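Local coordinates for ABC transporter periplasmic substrate-binding protein (PDB 5MY5) that binds tungstate selectively in the periplasm and probably delivers it to an ABC transporter for uptake into the cell, at residues N135-R141 and W168-Q174; Q101-D106 and L268-E274. The protein carries 2 engineered substitutions. All blocks are in the same frame, centred on the assembly; numbering follows the deposited sequence. Where two conformers were deposited one is given.

Contact 1 (N135-R141 and W168-Q174); sequences NAVFVSR and WYVQTGQ. With NA (sodium ion), chain B.
Four backbone hydrogen bonds join Phe-138, Ser-140, Val-170 and Thr-172 to their neighbours across a parallel strand pair, formed by a beta-alpha-beta crossover through helix 146-155. Phe-138 N gives to Trp-168 O, Val-170 N to Phe-138 O at 2.8 Å, Ser-140 N to Val-170 O at 2.7 Å, and Thr-172 N to Ser-140 O. Tyr-189 takes the other edge of strand 138-140, bonding the backbones of Val-137 and Val-139.

Phe-138, Tyr-169 and Ser-140 share one face of the sheet. With CG anti to the backbone N in both (chi1 -176° and -171°), the rings are nearly parallel, their planes 6° apart but stepped, and meet rim to rim, neither over the face of the other, Phe-138 CD1 lying 3.7 Å from Tyr-169 CE1. Glu-151 of the crossover helix satisfies both hydroxyls here, bonding Ser-140 OG through OE1 and Tyr-169 OH through OE2. On the reverse face Val-139 CG1 presses on Thr-172 CG2, at 3.4 Å.

Past the strand ends, Arg-141 NE donates in the carbonyl plane to a lone pair of Gln-174 O at 2.9 Å, and Asp-143 forms a salt bridge with its NH2. Thr-172 OG1 accepts from Gln-174 N in an ST turn and is also hydrogen-bonded to Thr-179 OG1 of helix 176-186. At the other end Asn-135, which closes helix 124-133 in a Schellman motif, sets its CA over the five-membered ring of Trp-168. Its OD1 binds the sodium ion at 2.4 Å; Trp-168 NE1 donates to two of the coordinated waters, one bond being weak. The sodium is thus held by one protein oxygen and five waters, two of them touched by the indole N-H, which implies a peripheral ion site, whereas short backbone bonds and one shared carboxylate fix the strand pair.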
loop_
_atom_site.group_PDB
_atom_site.type_symbol
_atom_site.label_atom_id
_atom_site.label_comp_id
_atom_site.label_asym_id
_atom_site.label_seq_id
_atom_site.Cartn_x
_atom_site.Cartn_y
_atom_site.Cartn_z
ATOM N N ASN A 135 -16.164 22.519 -5.535
ATOM C CA ASN A 135 -17.186 21.458 -5.681
ATOM C C ASN A 135 -16.907 20.512 -6.819
ATOM O O ASN A 135 -17.795 20.039 -7.541
ATOM C CB ASN A 135 -18.584 22.042 -5.875
ATOM C CG ASN A 135 -19.137 22.736 -4.618
ATOM O OD1 ASN A 135 -18.676 22.575 -3.456
ATOM N ND2 ASN A 135 -20.247 23.351 -4.823
ATOM N N ALA A 136 -15.623 20.247 -7.080
ATOM C CA ALA A 136 -15.280 19.291 -8.115
ATOM C C ALA A 136 -15.645 17.867 -7.654
ATOM O O ALA A 136 -15.562 17.554 -6.500
ATOM C CB ALA A 136 -13.783 19.362 -8.502
ATOM N N VAL A 137 -15.953 17.042 -8.625
ATOM C CA VAL A 137 -16.287 15.639 -8.384
ATOM C C VAL A 137 -15.089 14.930 -7.844
ATOM O O VAL A 137 -13.991 15.049 -8.398
ATOM C CB VAL A 137 -16.776 14.898 -9.611
ATOM C CG1 VAL A 137 -16.922 13.394 -9.333
ATOM C CG2 VAL A 137 -18.135 15.450 -10.064
ATOM N N PHE A 138 -15.283 14.226 -6.762
ATOM C CA PHE A 138 -14.200 13.438 -6.092
ATOM C C PHE A 138 -14.820 12.060 -5.796
ATOM O O PHE A 138 -15.879 11.957 -5.136
ATOM C CB PHE A 138 -13.701 14.036 -4.805
ATOM C CG PHE A 138 -12.540 13.267 -4.224
ATOM C CD1 PHE A 138 -12.787 12.121 -3.452
ATOM C CD2 PHE A 138 -11.191 13.567 -4.530
ATOM C CE1 PHE A 138 -11.759 11.351 -2.955
ATOM C CE2 PHE A 138 -10.166 12.792 -4.041
ATOM C CZ PHE A 138 -10.422 11.709 -3.284
ATOM N N VAL A 139 -14.145 11.000 -6.215
ATOM C CA VAL A 139 -14.667 9.665 -6.109
ATOM C C VAL A 139 -13.900 8.840 -5.079
ATOM O O VAL A 139 -12.707 8.614 -5.171
ATOM C CB VAL A 139 -14.638 8.940 -7.469
ATOM C CG1 VAL A 139 -15.377 7.682 -7.366
ATOM C CG2 VAL A 139 -15.211 9.785 -8.602
ATOM N N SER A 140 -14.619 8.447 -4.027
ATOM C CA SER A 140 -14.160 7.568 -2.945
ATOM C C SER A 140 -14.505 6.086 -3.247
ATOM O O SER A 140 -15.648 5.834 -3.733
ATOM C CB SER A 140 -14.879 7.973 -1.594
ATOM O OG SER A 140 -14.559 7.182 -0.517
ATOM N N ARG A 141 -13.653 5.198 -2.805
ATOM C CA ARG A 141 -13.946 3.750 -2.785
ATOM C C ARG A 141 -15.238 3.456 -1.962
ATOM O O ARG A 141 -16.006 2.573 -2.360
ATOM C CB ARG A 141 -12.801 2.980 -2.213
ATOM C CG ARG A 141 -11.499 2.981 -3.031
ATOM C CD ARG A 141 -11.597 2.028 -4.185
ATOM N NE ARG A 141 -11.695 0.655 -3.667
ATOM C CZ ARG A 141 -10.711 -0.118 -3.305
ATOM N NH1 ARG A 141 -9.432 0.188 -3.460
ATOM N NH2 ARG A 141 -10.996 -1.324 -2.797
ATOM N N TRP A 168 -20.931 16.457 -4.450
ATOM C CA TRP A 168 -19.795 16.274 -5.379
ATOM C C TRP A 168 -18.941 15.061 -4.972
ATOM O O TRP A 168 -18.118 14.634 -5.777
ATOM C CB TRP A 168 -18.935 17.541 -5.551
ATOM C CG TRP A 168 -18.483 18.124 -4.311
ATOM C CD1 TRP A 168 -19.089 19.173 -3.627
ATOM C CD2 TRP A 168 -17.352 17.758 -3.490
ATOM N NE1 TRP A 168 -18.474 19.416 -2.477
ATOM C CE2 TRP A 168 -17.375 18.589 -2.349
ATOM C CE3 TRP A 168 -16.324 16.740 -3.560
ATOM C CZ2 TRP A 168 -16.489 18.499 -1.366
ATOM C CZ3 TRP A 168 -15.365 16.703 -2.561
ATOM C CH2 TRP A 168 -15.423 17.574 -1.469
ATOM N N TYR A 169 -19.085 14.574 -3.771
ATOM C CA TYR A 169 -18.360 13.500 -3.214
ATOM C C TYR A 169 -19.029 12.158 -3.416
ATOM O O TYR A 169 -20.162 11.980 -2.896
ATOM C CB TYR A 169 -18.161 13.709 -1.721
ATOM C CG TYR A 169 -17.208 12.739 -0.981
ATOM C CD1 TYR A 169 -15.810 12.805 -1.160
ATOM C CD2 TYR A 169 -17.672 11.769 -0.164
ATOM C CE1 TYR A 169 -14.980 11.961 -0.457
ATOM C CE2 TYR A 169 -16.860 10.922 0.523
ATOM C CZ TYR A 169 -15.452 10.995 0.372
ATOM O OH TYR A 169 -14.649 10.202 1.100
ATOM N N VAL A 170 -18.483 11.344 -4.294
ATOM C CA VAL A 170 -19.109 10.078 -4.793
ATOM C C VAL A 170 -18.459 8.930 -4.051
ATOM O O VAL A 170 -17.240 8.832 -3.929
ATOM C CB VAL A 170 -18.859 9.980 -6.311
ATOM C CG1 VAL A 170 -19.372 8.627 -6.804
ATOM C CG2 VAL A 170 -19.450 11.119 -7.092
ATOM N N GLN A 171 -19.254 8.020 -3.513
ATOM C CA GLN A 171 -18.784 6.805 -2.832
ATOM C C GLN A 171 -19.264 5.584 -3.657
ATOM O O GLN A 171 -20.453 5.345 -3.794
ATOM C CB GLN A 171 -19.332 6.726 -1.421
ATOM C CG GLN A 171 -18.826 7.869 -0.553
ATOM C CD GLN A 171 -19.323 7.861 0.872
ATOM O OE1 GLN A 171 -20.491 8.078 1.042
ATOM N NE2 GLN A 171 -18.490 7.579 1.850
ATOM N N THR A 172 -18.354 4.905 -4.339
ATOM C CA THR A 172 -18.763 3.847 -5.251
ATOM C C THR A 172 -19.229 2.570 -4.555
ATOM O O THR A 172 -20.005 1.827 -5.133
ATOM C CB THR A 172 -17.597 3.514 -6.222
ATOM O OG1 THR A 172 -16.529 3.001 -5.500
ATOM C CG2 THR A 172 -17.207 4.784 -7.005
ATOM N N GLY A 173 -18.604 2.254 -3.455
ATOM C CA GLY A 173 -18.717 0.977 -2.828
ATOM C C GLY A 173 -18.046 -0.116 -3.638
ATOM O O GLY A 173 -18.299 -1.296 -3.390
ATOM N N GLN A 174 -17.084 0.234 -4.495
ATOM C CA GLN A 174 -16.433 -0.740 -5.407
ATOM C C GLN A 174 -14.939 -0.724 -5.288
ATOM O O GLN A 174 -14.388 0.115 -4.577
ATOM C CB GLN A 174 -16.839 -0.468 -6.834
ATOM C CG GLN A 174 -18.326 -0.592 -7.108
ATOM C CD GLN A 174 -18.701 -0.216 -8.528
ATOM O OE1 GLN A 174 -18.839 0.961 -8.888
ATOM N NE2 GLN A 174 -18.901 -1.244 -9.384
HETATM NA NA NA B . -19.192 23.201 -1.229
HETATM O O HOH W 1 -20.561 24.603 -1.636
HETATM O O HOH W 2 -17.547 21.856 -0.541
HETATM O O HOH W 3 -20.377 21.460 -1.124
HETATM O O HOH W 4 -19.589 23.498 0.778
HETATM O O HOH W 5 -17.776 24.751 -1.436
#

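Contact 2 (Q101-D106 and L268-E274); sequences QLMYND and LFTPNAE
Thr-270 lies against one face of the Tyr-104 ring, its CB 3.8 Å from the ring centroid in a CH-pi contact, while the backbones of the same two residues exchange a pair of hydrogen bonds. Tyr-104 N gives to Thr-270 O and Thr-270 N to Tyr-104 O, both at 2.9 Å, so this is a hydrogen-bonded antiparallel pair, beside the non-hydrogen-bonded pair of Met-103 and Pro-271. The Asn-272 amide meets the ring edge at a steep angle, ND2 3.5 Å from Tyr-104 CD2, and is held from beyond by Gln-223; Phe-221 stacks on the tyrosine as well.

The tight side carries Met-103 and Phe-269. Met-103 CG, lodged between the backbone N and the carbonyl carbon (chi1 62°), is turned by this torsion alongside the Phe-269 ring, 3.9 Å from Phe-269 CD1, and Leu-41 and Ile-258 touch both residues. Next to them the Asn-105 amide is turned nearly parallel to the Phe-269 ring, the planes 12° apart, with Asn-105 ND2 3.7 Å from Phe-269 CE1; its OD1 bonds Asn-222.

Toward both ends the strands part and water takes over. One water accepts from Asp-106 N and donates to Leu-268 O; another spans Gln-101 O and Glu-274 N, at 2.8 Å from each. Just inside the latter, Asn-272 N still reaches Leu-102 O at 3.0 Å. The C-terminal strand is therefore secured through its middle by direct bonds and apolar cover, while toward its ends water bridges replace the direct backbone bonds, with Gln-255 of helix 252-260 bonding Leu-102 O and Ala-273 N.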
loop_
_atom_site.group_PDB
_atom_site.type_symbol
_atom_site.label_atom_id
_atom_site.label_comp_id
_atom_site.label_asym_id
_atom_site.label_seq_id
_atom_site.Cartn_x
_atom_site.Cartn_y
_atom_site.Cartn_z
ATOM N N GLN A 101 11.177 -1.378 9.171
ATOM C CA GLN A 101 10.735 -0.735 7.948
ATOM C C GLN A 101 11.641 -1.107 6.814
ATOM O O GLN A 101 12.882 -1.185 6.988
ATOM C CB GLN A 101 10.679 0.784 8.130
ATOM C CG GLN A 101 9.405 1.230 8.862
ATOM C CD GLN A 101 9.444 0.994 10.361
ATOM O OE1 GLN A 101 10.286 1.572 11.068
ATOM N NE2 GLN A 101 8.512 0.204 10.871
ATOM N N LEU A 102 11.083 -1.328 5.657
ATOM C CA LEU A 102 11.789 -1.932 4.469
ATOM C C LEU A 102 11.667 -1.114 3.177
ATOM O O LEU A 102 12.682 -0.794 2.502
ATOM C CB LEU A 102 11.468 -3.398 4.270
ATOM C CG LEU A 102 11.873 -4.329 5.371
ATOM C CD1 LEU A 102 11.262 -5.718 5.167
ATOM C CD2 LEU A 102 13.430 -4.434 5.413
ATOM N N MET A 103 10.467 -0.674 2.806
ATOM C CA MET A 103 10.187 0.085 1.638
ATOM C C MET A 103 8.792 0.684 1.713
ATOM O O MET A 103 8.041 0.300 2.571
ATOM C CB MET A 103 10.227 -0.742 0.379
ATOM C CG MET A 103 9.272 -1.847 0.234
ATOM S SD MET A 103 9.425 -3.340 1.221
ATOM C CE MET A 103 8.179 -4.298 0.449
ATOM N N TYR A 104 8.518 1.609 0.829
ATOM C CA TYR A 104 7.120 2.059 0.679
ATOM C C TYR A 104 6.685 2.073 -0.762
ATOM O O TYR A 104 7.514 2.377 -1.634
ATOM C CB TYR A 104 6.895 3.429 1.295
ATOM C CG TYR A 104 7.796 4.588 0.782
ATOM C CD1 TYR A 104 7.362 5.418 -0.229
ATOM C CD2 TYR A 104 9.025 4.898 1.378
ATOM C CE1 TYR A 104 8.108 6.479 -0.700
ATOM C CE2 TYR A 104 9.735 6.030 0.962
ATOM C CZ TYR A 104 9.268 6.775 -0.107
ATOM O OH TYR A 104 9.952 7.835 -0.626
ATOM N N ASN A 105 5.430 1.799 -1.056
ATOM C CA ASN A 105 4.791 2.227 -2.291
ATOM C C ASN A 105 3.927 3.472 -1.936
ATOM O O ASN A 105 4.129 4.068 -0.886
ATOM C CB ASN A 105 4.080 1.111 -3.056
ATOM C CG ASN A 105 3.041 0.357 -2.223
ATOM O OD1 ASN A 105 2.807 0.709 -1.078
ATOM N ND2 ASN A 105 2.455 -0.723 -2.770
ATOM N N ASP A 106 3.239 3.976 -2.904
ATOM C CA ASP A 106 2.549 5.214 -2.646
ATOM C C ASP A 106 1.219 5.301 -3.326
ATOM O O ASP A 106 0.864 4.559 -4.187
ATOM C CB ASP A 106 3.421 6.441 -2.957
ATOM C CG ASP A 106 3.704 6.615 -4.440
ATOM O OD1 ASP A 106 3.570 5.681 -5.272
ATOM O OD2 ASP A 106 4.166 7.738 -4.817
ATOM N N LEU A 268 7.759 1.254 -8.534
ATOM C CA LEU A 268 6.642 1.132 -7.600
ATOM C C LEU A 268 7.061 1.300 -6.167
ATOM O O LEU A 268 6.324 1.953 -5.371
ATOM C CB LEU A 268 5.940 -0.183 -7.909
ATOM C CG LEU A 268 4.585 -0.517 -7.350
ATOM C CD1 LEU A 268 3.551 0.344 -8.052
ATOM C CD2 LEU A 268 4.289 -1.951 -7.608
ATOM N N PHE A 269 8.191 0.736 -5.758
ATOM C CA PHE A 269 8.659 0.795 -4.368
ATOM C C PHE A 269 9.915 1.623 -4.187
ATOM O O PHE A 269 10.826 1.462 -5.016
ATOM C CB PHE A 269 8.943 -0.613 -3.906
ATOM C CG PHE A 269 7.756 -1.524 -3.861
ATOM C CD1 PHE A 269 6.840 -1.537 -2.749
ATOM C CD2 PHE A 269 7.484 -2.372 -4.904
ATOM C CE1 PHE A 269 5.780 -2.440 -2.710
ATOM C CE2 PHE A 269 6.468 -3.255 -4.835
ATOM C CZ PHE A 269 5.573 -3.257 -3.810
ATOM N N THR A 270 10.016 2.441 -3.151
ATOM C CA THR A 270 11.179 3.126 -2.734
ATOM C C THR A 270 11.704 2.331 -1.507
ATOM O O THR A 270 11.066 2.338 -0.458
ATOM C CB THR A 270 10.890 4.596 -2.406
ATOM O OG1 THR A 270 10.303 5.213 -3.531
ATOM C CG2 THR A 270 12.099 5.296 -1.978
ATOM N N PRO A 271 12.900 1.712 -1.593
ATOM C CA PRO A 271 13.543 1.189 -0.400
ATOM C C PRO A 271 13.890 2.213 0.630
ATOM O O PRO A 271 14.308 3.307 0.251
ATOM C CB PRO A 271 14.811 0.513 -0.945
ATOM C CG PRO A 271 15.071 1.214 -2.185
ATOM C CD PRO A 271 13.817 1.809 -2.741
ATOM N N ASN A 272 13.722 1.903 1.906
ATOM C CA ASN A 272 14.011 2.824 2.970
ATOM C C ASN A 272 14.378 2.201 4.282
ATOM O O ASN A 272 14.170 2.772 5.325
ATOM C CB ASN A 272 12.906 3.921 3.084
ATOM C CG ASN A 272 11.629 3.439 3.736
ATOM O OD1 ASN A 272 11.311 2.219 3.766
ATOM N ND2 ASN A 272 10.893 4.372 4.271
ATOM N N ALA A 273 14.974 0.999 4.221
ATOM C CA ALA A 273 15.494 0.373 5.423
ATOM C C ALA A 273 16.484 1.340 6.106
ATOM O O ALA A 273 17.161 2.119 5.422
ATOM C CB ALA A 273 16.092 -0.993 5.114
ATOM N N GLU A 274 16.472 1.388 7.442
ATOM C CA GLU A 274 17.423 2.251 8.191
ATOM C C GLU A 274 18.853 1.744 8.033
ATOM O O GLU A 274 19.068 0.552 7.863
ATOM C CB GLU A 274 17.065 2.293 9.681
ATOM C CG GLU A 274 15.776 3.049 9.996
ATOM C CD GLU A 274 15.851 4.531 9.652
ATOM O OE1 GLU A 274 16.981 5.062 9.555
ATOM O OE2 GLU A 274 14.783 5.169 9.499
ATOM O OXT GLU A 274 19.848 2.482 8.075
HETATM O O HOH W 6 14.888 -0.533 8.772
HETATM O O HOH W 7 3.746 2.897 -5.752
#

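Both contacts belong to one mixed sheet, yet they sit on opposite sides of the chain's centre, with their own centres 29 Å apart and nearest atoms about 11 Å apart. Strand 189-193 connects them: it pairs parallel with strand 138-140 of contact 1 and antiparallel with strand 100-112 of contact 2. In sequence, contact 1 falls entirely between the segments of contact 2, so the final strand returns across 162 residues to join strand 100-112 after the crossover unit is complete. This is consistent with the two-lobed, discontinuous fold of periplasmic binding proteins. The sodium ion belongs to contact 1 alone; no tungstate is bound in this structure.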